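Local coordinates for protein 2-polyprenyl-6-methoxyphenol hydroxylase-like FAD-dependent oxidoreductase (Streptomyces sp. NRRL 11266, PDB 6UI5) that binds flavin-adenine dinucleotide and is probably an oxidoreductase of the FAD-dependent aromatic-ring hydroxylase family, at residues A[43-48]-A[92-97]; A[50-55]-A[404-409]; A[71-76]-A[378-383]; A[194-199]-A[209-214]. All coordinates share one frame; numbering follows the deposited sequence.

Interaction 1 (A[43-48]-A[92-97]); sequences AMAINA and THMVLQ. With FAD (flavin-adenine dinucleotide), chain C.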
# COMPACT_ATOMS: atom_id res chain seq x y z
N ALA A 43 17.10 -23.14 1.88
CA ALA A 43 16.34 -22.60 0.76
C ALA A 43 16.01 -23.67 -0.27
O ALA A 43 16.87 -24.45 -0.69
CB ALA A 43 17.11 -21.46 0.08
N MET A 44 14.75 -23.68 -0.72
CA MET A 44 14.30 -24.62 -1.73
C MET A 44 14.01 -23.97 -3.07
O MET A 44 13.58 -24.66 -4.00
CB MET A 44 13.04 -25.34 -1.24
CG MET A 44 13.25 -26.15 0.03
SD MET A 44 11.92 -27.34 0.25
CE MET A 44 10.52 -26.33 -0.28
N ALA A 45 14.26 -22.67 -3.22
CA ALA A 45 13.74 -21.94 -4.37
C ALA A 45 14.77 -20.92 -4.84
O ALA A 45 15.61 -20.44 -4.08
CB ALA A 45 12.42 -21.22 -4.05
N ILE A 46 14.65 -20.59 -6.11
CA ILE A 46 15.49 -19.61 -6.78
C ILE A 46 14.55 -18.83 -7.68
O ILE A 46 13.83 -19.45 -8.48
CB ILE A 46 16.59 -20.28 -7.61
CG1 ILE A 46 17.57 -21.02 -6.70
CG2 ILE A 46 17.28 -19.29 -8.50
CD1 ILE A 46 18.74 -20.19 -6.28
N ASN A 47 14.51 -17.51 -7.53
CA ASN A 47 13.55 -16.73 -8.31
C ASN A 47 14.15 -16.29 -9.66
O ASN A 47 15.32 -16.56 -9.97
CB ASN A 47 13.06 -15.52 -7.52
CG ASN A 47 14.16 -14.52 -7.22
OD1 ASN A 47 15.21 -14.45 -7.89
ND2 ASN A 47 13.92 -13.71 -6.19
N ALA A 48 13.34 -15.58 -10.46
CA ALA A 48 13.74 -15.28 -11.84
C ALA A 48 14.95 -14.35 -11.90
O ALA A 48 15.82 -14.53 -12.77
CB ALA A 48 12.57 -14.67 -12.60
N THR A 92 9.85 -19.14 -11.04
CA THR A 92 10.72 -19.62 -9.96
C THR A 92 10.95 -21.12 -10.11
O THR A 92 10.00 -21.89 -10.32
CB THR A 92 10.10 -19.33 -8.60
OG1 THR A 92 10.27 -17.95 -8.28
CG2 THR A 92 10.79 -20.13 -7.53
N HIS A 93 12.22 -21.53 -10.04
CA HIS A 93 12.57 -22.94 -10.08
C HIS A 93 12.93 -23.46 -8.69
O HIS A 93 13.51 -22.74 -7.86
CB HIS A 93 13.74 -23.17 -11.04
CG HIS A 93 13.36 -23.14 -12.49
ND1 HIS A 93 12.87 -22.02 -13.11
CD2 HIS A 93 13.44 -24.10 -13.45
CE1 HIS A 93 12.64 -22.28 -14.39
NE2 HIS A 93 12.98 -23.54 -14.62
N MET A 94 12.58 -24.72 -8.42
CA MET A 94 12.75 -25.30 -7.09
C MET A 94 14.13 -25.94 -7.02
O MET A 94 14.31 -27.15 -7.21
CB MET A 94 11.63 -26.28 -6.80
CG MET A 94 10.24 -25.64 -6.88
SD MET A 94 9.65 -24.75 -5.42
CE MET A 94 10.03 -23.07 -5.82
N VAL A 95 15.13 -25.11 -6.76
CA VAL A 95 16.51 -25.52 -6.66
C VAL A 95 16.90 -25.48 -5.20
O VAL A 95 16.51 -24.56 -4.47
CB VAL A 95 17.46 -24.63 -7.49
CG1 VAL A 95 18.85 -25.23 -7.47
CG2 VAL A 95 16.95 -24.49 -8.93
N LEU A 96 17.63 -26.48 -4.76
CA LEU A 96 17.96 -26.61 -3.36
C LEU A 96 19.24 -25.84 -3.09
O LEU A 96 20.23 -25.98 -3.82
CB LEU A 96 18.09 -28.08 -2.97
CG LEU A 96 16.84 -28.88 -3.39
CD1 LEU A 96 16.85 -29.38 -4.87
CD2 LEU A 96 16.52 -30.02 -2.42
N GLN A 97 19.21 -24.98 -2.07
CA GLN A 97 20.36 -24.17 -1.69
C GLN A 97 21.67 -24.95 -1.70
O GLN A 97 22.67 -24.46 -2.23
CB GLN A 97 20.13 -23.55 -0.31
CG GLN A 97 21.14 -22.47 0.04
CD GLN A 97 20.83 -21.78 1.34
OE1 GLN A 97 19.69 -21.80 1.81
NE2 GLN A 97 21.85 -21.17 1.95
PA FAD C . 25.11 -16.94 5.22
O1A FAD C . 24.26 -17.90 4.43
O2A FAD C . 24.54 -16.83 6.63
O5B FAD C . 26.71 -17.35 5.13
C5B FAD C . 27.66 -16.68 5.95
C4B FAD C . 28.91 -17.61 6.11
O4B FAD C . 29.91 -17.02 6.73
C3B FAD C . 28.55 -18.82 6.99
O3B FAD C . 29.14 -19.93 6.46
C2B FAD C . 29.16 -18.49 8.37
O2B FAD C . 29.29 -19.75 9.13
C1B FAD C . 30.31 -17.99 8.01
N9A FAD C . 30.96 -17.10 8.95
C8A FAD C . 30.35 -16.24 9.80
N7A FAD C . 31.31 -15.55 10.45
C5A FAD C . 32.51 -15.97 9.98
C6A FAD C . 33.82 -15.61 10.29
N6A FAD C . 34.53 -14.70 11.17
N1A FAD C . 34.85 -16.21 9.67
C2A FAD C . 34.62 -17.16 8.74
N3A FAD C . 33.34 -17.50 8.43
C4A FAD C . 32.29 -16.91 9.05
N1 FAD C . 16.69 -17.99 1.32
C2 FAD C . 15.81 -18.13 0.13
O2 FAD C . 16.13 -17.72 -0.94
N3 FAD C . 14.49 -18.82 0.29
C4 FAD C . 14.10 -19.33 1.61
O4 FAD C . 13.07 -19.88 1.77
C4X FAD C . 15.02 -19.16 2.79
N5 FAD C . 14.58 -19.68 4.06
C5X FAD C . 15.46 -19.52 5.25
C6 FAD C . 15.01 -20.03 6.48
C7 FAD C . 15.82 -19.90 7.60
C7M FAD C . 15.08 -20.53 8.78
C8 FAD C . 17.07 -19.27 7.54
C8M FAD C . 17.89 -19.18 8.83
C9 FAD C . 17.52 -18.77 6.30
C9A FAD C . 16.71 -18.88 5.14
N10 FAD C . 17.17 -18.33 3.81
C10 FAD C . 16.31 -18.50 2.65
C1' FAD C . 18.51 -17.70 3.73
C2' FAD C . 18.63 -16.25 3.21
O2' FAD C . 18.60 -16.19 1.83
C3' FAD C . 20.01 -15.69 3.56
O3' FAD C . 19.95 -14.32 3.32
C4' FAD C . 21.18 -16.22 2.73
O4' FAD C . 21.37 -17.61 2.81
C5' FAD C . 22.41 -15.55 3.36
O5' FAD C . 23.51 -15.59 2.49
P FAD C . 24.98 -15.03 2.99
O1P FAD C . 26.06 -15.74 2.20
O2P FAD C . 25.12 -13.53 2.95
O3P FAD C . 25.05 -15.41 4.60
O HOH W 1 17.51 -22.72 -2.92
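I46 and H93 form a single antiparallel hydrogen-bonded bridge, and segments 43-48 and 92-97 run roughly against each other, with end-to-end directions 144° apart. I46 N donates to H93 O at 3.0 Å, and H93 N donates back to I46 O at 3.1 Å. The pairing does not go on as a regular sheet. M94 is the centre of an inverse gamma turn, and L96 is the N-cap of helix 97-110.

At that helix start Q97 meets A43 in two ways. Q97 N donates to A43 O at 2.8 Å along a nearly straight line (170°). The side chain supplies the second bond, from A43 N to Q97 OE1 at 2.9 Å, with the donor in the plane of the amide carbonyl. Q97 CG is turned away from its own backbone N (chi1 -169°), and the extended chain lays the amide alongside A43. A bond from Q97 NE2 to E101 OE1 helps fix which way that amide is flipped.

The apolar contacts are small. I46 CG1 rests on V95 CB at 3.7 Å. The M94 chain bends twice and brings its CE methyl to A45 CB, 3.5 Å away. T92 CG2 lies over the backbone carbonyl of I46. A water lies 2.6 Å from V95 O and also reaches A45 O, bridging the two backbones.

A43 CB lies 3.6 Å from C2 of FAD. Both polar backbone atoms of A43 are thus paired with one residue, Q97, which holds this short piece of the pocket wall beside the flavin ring.

Interaction 2 (A[50-55]-A[404-409]); sequences TLEMLD and GRRLPK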
# COMPACT_ATOMS: atom_id res chain seq x y z
N THR A 50 17.42 -14.14 -9.71
CA THR A 50 18.59 -14.92 -9.33
C THR A 50 18.99 -15.84 -10.46
O THR A 50 20.19 -16.03 -10.73
CB THR A 50 18.30 -15.72 -8.07
OG1 THR A 50 17.98 -14.82 -7.00
CG2 THR A 50 19.49 -16.57 -7.70
N LEU A 51 18.01 -16.43 -11.14
CA LEU A 51 18.32 -17.25 -12.31
C LEU A 51 19.08 -16.45 -13.38
O LEU A 51 20.11 -16.92 -13.87
CB LEU A 51 17.05 -17.87 -12.87
CG LEU A 51 16.64 -19.11 -12.06
CD1 LEU A 51 15.17 -19.51 -12.28
CD2 LEU A 51 17.59 -20.24 -12.36
N GLU A 52 18.61 -15.23 -13.74
CA GLU A 52 19.32 -14.46 -14.78
C GLU A 52 20.77 -14.18 -14.39
O GLU A 52 21.68 -14.34 -15.20
CB GLU A 52 18.61 -13.13 -15.13
CG GLU A 52 17.06 -13.09 -15.12
CD GLU A 52 16.45 -11.67 -15.43
OE1 GLU A 52 15.47 -11.64 -16.21
OE2 GLU A 52 16.93 -10.61 -14.92
N MET A 53 21.00 -13.76 -13.13
CA MET A 53 22.36 -13.49 -12.69
C MET A 53 23.24 -14.73 -12.71
O MET A 53 24.45 -14.62 -12.93
CB MET A 53 22.36 -12.92 -11.27
CG MET A 53 21.83 -11.52 -11.21
SD MET A 53 22.05 -10.88 -9.57
CE MET A 53 20.45 -11.31 -8.84
N LEU A 54 22.67 -15.91 -12.45
CA LEU A 54 23.46 -17.13 -12.55
C LEU A 54 23.63 -17.55 -14.00
O LEU A 54 24.66 -18.15 -14.35
CB LEU A 54 22.83 -18.28 -11.75
CG LEU A 54 22.66 -18.21 -10.23
CD1 LEU A 54 21.76 -19.34 -9.72
CD2 LEU A 54 23.99 -18.34 -9.57
N ASP A 55 22.65 -17.23 -14.86
CA ASP A 55 22.78 -17.52 -16.29
C ASP A 55 23.95 -16.77 -16.90
O ASP A 55 24.66 -17.30 -17.75
CB ASP A 55 21.49 -17.16 -17.01
CG ASP A 55 20.73 -18.37 -17.46
OD1 ASP A 55 21.34 -19.46 -17.55
OD2 ASP A 55 19.52 -18.23 -17.74
N GLY A 404 19.04 0.45 -16.73
CA GLY A 404 19.33 0.10 -15.36
C GLY A 404 18.89 -1.29 -14.96
O GLY A 404 18.81 -1.56 -13.76
N ARG A 405 18.56 -2.15 -15.93
CA ARG A 405 18.07 -3.50 -15.64
C ARG A 405 18.70 -4.52 -16.56
O ARG A 405 19.13 -4.22 -17.67
CB ARG A 405 16.56 -3.61 -15.77
CG ARG A 405 15.95 -2.64 -14.83
CD ARG A 405 14.57 -2.90 -14.44
NE ARG A 405 13.85 -1.64 -14.61
CZ ARG A 405 12.63 -1.41 -14.15
NH1 ARG A 405 12.05 -0.22 -14.36
NH2 ARG A 405 12.01 -2.35 -13.44
N ARG A 406 18.77 -5.74 -16.06
CA ARG A 406 19.19 -6.85 -16.91
C ARG A 406 18.07 -7.16 -17.90
O ARG A 406 16.88 -7.09 -17.57
CB ARG A 406 19.54 -8.09 -16.05
CG ARG A 406 20.86 -7.95 -15.21
CD ARG A 406 21.02 -9.11 -14.23
NE ARG A 406 19.68 -9.47 -13.82
CZ ARG A 406 19.13 -9.11 -12.67
NH1 ARG A 406 19.85 -8.43 -11.79
NH2 ARG A 406 17.87 -9.46 -12.42
N LEU A 407 18.46 -7.50 -19.12
CA LEU A 407 17.53 -7.71 -20.20
C LEU A 407 16.62 -8.93 -19.98
O LEU A 407 16.94 -9.84 -19.20
CB LEU A 407 18.31 -7.88 -21.49
CG LEU A 407 18.89 -6.58 -22.02
CD1 LEU A 407 19.84 -6.94 -23.15
CD2 LEU A 407 17.74 -5.69 -22.53
N PRO A 408 15.50 -8.99 -20.71
CA PRO A 408 14.62 -10.17 -20.64
C PRO A 408 15.19 -11.39 -21.35
O PRO A 408 16.11 -11.30 -22.17
CB PRO A 408 13.33 -9.70 -21.34
CG PRO A 408 13.42 -8.19 -21.38
CD PRO A 408 14.88 -7.88 -21.46
N LYS A 409 14.61 -12.54 -21.02
CA LYS A 409 15.15 -13.81 -21.51
C LYS A 409 14.81 -13.97 -22.98
O LYS A 409 13.75 -14.50 -23.33
CB LYS A 409 14.62 -14.99 -20.67
CG LYS A 409 15.00 -16.37 -21.19
CD LYS A 409 14.81 -17.48 -20.16
CE LYS A 409 16.06 -17.65 -19.31
NZ LYS A 409 16.43 -19.11 -19.14
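E52, on helix 48-55 of the FAD-binding region, meets R406 in the loop that leads into strand 411-414 of the C-terminal, thioredoxin-like region. R406 approaches side-on and gives two N-H groups to one oxygen. NH2 reaches E52 OE2 at 2.9 Å, and NE reaches the same OE2 at 3.2 Å. The oxygen lies close to the guanidinium plane and is met on its anti side, with both donors tilted somewhat out of the carboxylate plane. The two flat groups are steeply turned, with their planes 78° apart. R406 bends at chi3 (-33°), which turns the guanidinium so that M53 CG sits over one face, 3.7 Å from NH1. The M53 and R406 side chains cross at about a right angle.

Both partners have a second contact. E52 OE1 makes a salt bridge with R89, and R406 NH2 also bonds to N381 O. One turn further along the helix, D55 OD2 and K409 NZ form a looser salt bridge at 3.5 Å, while D55 OD1 pairs with R64. This network probably keeps E52 and D55 in their charged forms.

The arrangement is that of a buried contact between the FAD-binding region and the thioredoxin-like C-terminal region of an aromatic-ring hydroxylase.

Interaction 3 (A[71-76]-A[378-383]); sequences PEVRFA and IVTNLG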
# COMPACT_ATOMS: atom_id res chain seq x y z
N PRO A 71 4.33 -21.17 -11.24
CA PRO A 71 4.37 -19.93 -12.01
C PRO A 71 3.53 -18.83 -11.40
O PRO A 71 3.03 -17.94 -12.10
CB PRO A 71 3.82 -20.37 -13.37
CG PRO A 71 2.89 -21.56 -13.04
CD PRO A 71 3.13 -21.95 -11.58
N GLU A 72 3.38 -18.88 -10.09
CA GLU A 72 2.68 -17.85 -9.36
C GLU A 72 3.64 -17.13 -8.43
O GLU A 72 4.39 -17.77 -7.68
CB GLU A 72 1.49 -18.46 -8.63
CG GLU A 72 0.29 -18.52 -9.56
CD GLU A 72 -0.37 -17.15 -9.77
OE1 GLU A 72 0.17 -16.27 -10.49
OE2 GLU A 72 -1.44 -16.93 -9.20
N VAL A 73 3.65 -15.81 -8.54
CA VAL A 73 4.43 -14.93 -7.69
C VAL A 73 3.47 -14.33 -6.68
O VAL A 73 2.53 -13.62 -7.06
CB VAL A 73 5.12 -13.82 -8.50
CG1 VAL A 73 5.68 -12.78 -7.58
CG2 VAL A 73 6.21 -14.40 -9.45
N ARG A 74 3.70 -14.60 -5.39
CA ARG A 74 2.76 -14.20 -4.36
C ARG A 74 3.28 -12.99 -3.59
O ARG A 74 4.47 -12.73 -3.56
CB ARG A 74 2.48 -15.37 -3.40
CG ARG A 74 1.95 -16.63 -4.10
CD ARG A 74 0.77 -17.30 -3.38
NE ARG A 74 -0.07 -18.09 -4.30
CZ ARG A 74 -1.29 -17.74 -4.72
NH1 ARG A 74 -1.85 -16.61 -4.29
NH2 ARG A 74 -1.95 -18.52 -5.57
N PHE A 75 2.36 -12.22 -3.02
CA PHE A 75 2.67 -11.16 -2.06
C PHE A 75 1.95 -11.54 -0.77
O PHE A 75 0.71 -11.55 -0.73
CB PHE A 75 2.22 -9.78 -2.55
CG PHE A 75 2.82 -8.61 -1.78
CD1 PHE A 75 4.17 -8.27 -1.94
CD2 PHE A 75 2.03 -7.84 -0.94
CE1 PHE A 75 4.73 -7.18 -1.24
CE2 PHE A 75 2.58 -6.75 -0.23
CZ PHE A 75 3.93 -6.42 -0.38
N ALA A 76 2.71 -11.83 0.27
CA ALA A 76 2.14 -12.64 1.34
C ALA A 76 1.47 -13.84 0.67
O ALA A 76 2.16 -14.65 0.05
CB ALA A 76 1.14 -11.83 2.19
N ILE A 378 10.34 -6.51 -7.80
CA ILE A 378 11.22 -6.47 -6.64
C ILE A 378 11.28 -7.84 -5.96
O ILE A 378 12.37 -8.39 -5.76
CB ILE A 378 10.74 -5.34 -5.72
CG1 ILE A 378 11.31 -4.06 -6.25
CG2 ILE A 378 11.16 -5.55 -4.28
CD1 ILE A 378 10.73 -2.90 -5.62
N VAL A 379 10.13 -8.45 -5.66
CA VAL A 379 10.14 -9.75 -5.01
C VAL A 379 10.74 -10.83 -5.89
O VAL A 379 11.13 -11.87 -5.37
CB VAL A 379 8.73 -10.20 -4.51
CG1 VAL A 379 8.01 -9.05 -3.86
CG2 VAL A 379 7.89 -10.79 -5.64
N THR A 380 10.84 -10.62 -7.21
CA THR A 380 11.57 -11.61 -8.01
C THR A 380 13.03 -11.22 -8.24
O THR A 380 13.75 -11.93 -8.95
CB THR A 380 10.90 -11.87 -9.35
OG1 THR A 380 10.83 -10.64 -10.10
CG2 THR A 380 9.49 -12.43 -9.16
N ASN A 381 13.47 -10.11 -7.63
CA ASN A 381 14.80 -9.55 -7.86
C ASN A 381 15.09 -9.23 -9.34
O ASN A 381 16.25 -9.05 -9.71
CB ASN A 381 15.87 -10.46 -7.27
CG ASN A 381 15.65 -10.67 -5.75
OD1 ASN A 381 15.27 -11.75 -5.32
ND2 ASN A 381 15.82 -9.60 -4.96
N LEU A 382 14.05 -9.14 -10.20
CA LEU A 382 14.21 -8.36 -11.45
C LEU A 382 14.48 -6.92 -11.09
O LEU A 382 15.41 -6.30 -11.60
CB LEU A 382 12.97 -8.45 -12.32
CG LEU A 382 12.64 -9.87 -12.77
CD1 LEU A 382 11.28 -9.90 -13.47
CD2 LEU A 382 13.80 -10.42 -13.62
N GLY A 383 13.63 -6.38 -10.23
CA GLY A 383 14.07 -5.71 -9.04
C GLY A 383 14.63 -4.37 -9.35
O GLY A 383 14.79 -4.01 -10.51
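T380 OG1 shares its one proton between two backbone oxygens of the preceding helix turn, A376 O (the stronger partner) and E377 O, and its methyl packs against V73. The contact joins the C-terminal end of helix 369-379 to strand 69-75, the middle strand of a small antiparallel sheet. The helix finishes in a Schellman motif: N381 takes a positive phi of 56°, and N381 N bonds back to I378 O at 2.8 Å.

No hydrogen bond crosses between the two segments; the contact is made by methyl groups. V73 points its side chain at the helix end and divides it between two neighbours. V73 CG1 meets V379 CG2 at 3.6 Å. V73 CG2 meets T380 CG2 at 3.8 Å, with the two side chains crossing at about a right angle. The V379 torsion (chi1 -43°) puts CG2 between the backbone N and the carbonyl carbon, facing the strand.

Around this patch, L80 of the adjoining strand touches V73, F75 and V379. M361 of the second subunit packs on F75, so the contact lies close to the dimer interface. The other V379 methyl, CG1, lies at the edge of the F75 ring, 4.4 Å from CD1.

Interaction 4 (A[194-199]-A[209-214]); sequences EQYGLS and GAPLSP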
# COMPACT_ATOMS: atom_id res chain seq x y z
N GLU A 194 -2.10 -33.69 6.24
CA GLU A 194 -2.12 -32.24 6.32
C GLU A 194 -0.74 -31.66 6.07
O GLU A 194 -0.59 -30.71 5.29
CB GLU A 194 -2.59 -31.80 7.71
CG GLU A 194 -3.94 -32.29 8.18
CD GLU A 194 -3.97 -33.79 8.39
OE1 GLU A 194 -4.74 -34.46 7.66
OE2 GLU A 194 -3.21 -34.32 9.23
N GLN A 195 0.29 -32.25 6.70
CA GLN A 195 1.62 -31.67 6.81
C GLN A 195 2.33 -31.64 5.46
O GLN A 195 3.56 -31.46 5.40
CB GLN A 195 2.44 -32.44 7.85
CG GLN A 195 1.65 -32.89 9.08
CD GLN A 195 2.27 -34.10 9.79
OE1 GLN A 195 2.91 -34.96 9.15
NE2 GLN A 195 2.05 -34.20 11.11
N TYR A 196 1.58 -31.78 4.38
CA TYR A 196 2.10 -31.68 3.04
C TYR A 196 1.74 -30.32 2.48
O TYR A 196 0.58 -29.89 2.57
CB TYR A 196 1.55 -32.80 2.16
CG TYR A 196 2.27 -32.88 0.84
CD1 TYR A 196 3.66 -32.89 0.80
CD2 TYR A 196 1.57 -32.95 -0.36
CE1 TYR A 196 4.33 -32.95 -0.40
CE2 TYR A 196 2.24 -33.01 -1.56
CZ TYR A 196 3.62 -33.02 -1.57
OH TYR A 196 4.28 -33.08 -2.77
N GLY A 197 2.72 -29.63 1.92
CA GLY A 197 2.50 -28.29 1.44
C GLY A 197 2.35 -27.33 2.60
O GLY A 197 2.20 -27.74 3.76
N LEU A 198 2.40 -26.04 2.29
CA LEU A 198 2.35 -25.03 3.33
C LEU A 198 0.93 -24.86 3.84
O LEU A 198 -0.04 -24.89 3.07
CB LEU A 198 2.90 -23.71 2.79
CG LEU A 198 2.66 -22.44 3.58
CD1 LEU A 198 3.89 -21.56 3.57
CD2 LEU A 198 1.51 -21.76 2.91
N SER A 199 0.80 -24.71 5.16
CA SER A 199 -0.49 -24.65 5.84
C SER A 199 -0.56 -23.38 6.68
O SER A 199 -0.34 -23.41 7.90
CB SER A 199 -0.73 -25.92 6.70
OG SER A 199 -2.10 -26.02 7.06
N GLY A 209 5.75 -28.39 5.01
CA GLY A 209 6.37 -29.69 4.92
C GLY A 209 6.60 -30.11 3.48
O GLY A 209 5.64 -30.30 2.73
N ALA A 210 7.87 -30.25 3.09
CA ALA A 210 8.23 -30.54 1.70
C ALA A 210 9.21 -31.70 1.68
O ALA A 210 10.29 -31.61 2.30
CB ALA A 210 8.83 -29.31 1.02
N PRO A 211 8.91 -32.78 0.99
CA PRO A 211 9.82 -33.92 0.96
C PRO A 211 10.84 -33.79 -0.16
O PRO A 211 10.59 -33.18 -1.20
CB PRO A 211 8.88 -35.11 0.73
CG PRO A 211 7.47 -34.55 0.90
CD PRO A 211 7.59 -33.14 0.45
N LEU A 212 12.01 -34.37 0.08
CA LEU A 212 13.11 -34.31 -0.89
C LEU A 212 13.23 -35.65 -1.61
O LEU A 212 13.00 -35.74 -2.82
CB LEU A 212 14.42 -33.95 -0.19
CG LEU A 212 14.60 -32.52 0.33
CD1 LEU A 212 13.87 -32.33 1.63
CD2 LEU A 212 16.07 -32.19 0.50
N SER A 213 13.61 -36.68 -0.87
CA SER A 213 13.54 -38.07 -1.28
C SER A 213 12.42 -38.74 -0.50
O SER A 213 11.85 -38.14 0.42
CB SER A 213 14.89 -38.77 -1.03
OG SER A 213 15.18 -38.83 0.36
N PRO A 214 12.04 -39.98 -0.85
CA PRO A 214 10.92 -40.62 -0.14
C PRO A 214 11.20 -40.91 1.33
O PRO A 214 10.32 -41.45 2.01
CB PRO A 214 10.70 -41.91 -0.93
CG PRO A 214 11.24 -41.62 -2.28
CD PRO A 214 12.44 -40.77 -2.03
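Y196 turns the edge of its ring to P211, and Y196 CE1 comes within 3.4 Å of P211 CD. That carbon lies near the plane of the ring, so this is an edge contact and not a stack. P211 CG is a little further off, 3.8 Å from the same CE1. The tyrosine and proline side chains cross at about a right angle. Y196 CG stands opposite its own backbone N (chi1 -169°), which carries the ring out to P211.

Beside the ring the backbones meet. G197 N donates to G209 O at 3.1 Å, with an angle of 146° at the hydrogen and the donor in the carbonyl plane. G209 CA makes a C-H...O contact with Q195 O at 3.4 Å. G209 carries no side chain, and Q195 O sits close in on the side where one would be. Y196 CD1 also lies 3.8 Å from G209 O.

G209 lies on strand 206-211, with P211 near its end. The strand is part of a six-stranded antiparallel sheet in the FAD-binding region. Segment 194-199 is part of the long loop that joins strand 176-185 to this strand. The chain therefore folds back on itself here, with few residues between the two sides.

Further out, the strand is held by its sheet partner: A210 shares backbone hydrogen bonding with R218 of strand 216-225. The loop is held by the backbone bonding of S199 with F207. The side chain of Q195 packs on V245 and T249 of helix 238-249, and R188 touches P211.

Interactions 1, 2 and 3 touch one another, with centres 12 to 15 Å apart. Strands 92-93 and 69-75 of one small sheet tie interaction 1 to 3. N47 and N381 probably hydrogen-bond between them, and E52 of interaction 2 packs on L382. Along the chain, the segments of interaction 1 alternate with those of 2 and 3. Interaction 3 lies inside the loop closed by 2, and interaction 4, after 1, lies inside the loops of 2 and 3. Interaction 4, its centre 30 Å from that of interaction 2, stands on the six-stranded sheet, yet touches interaction 1 through M44 and L96. The flavin-side loop meets that sheet directly, and the 404-409 loop through helix 48-55 and N381.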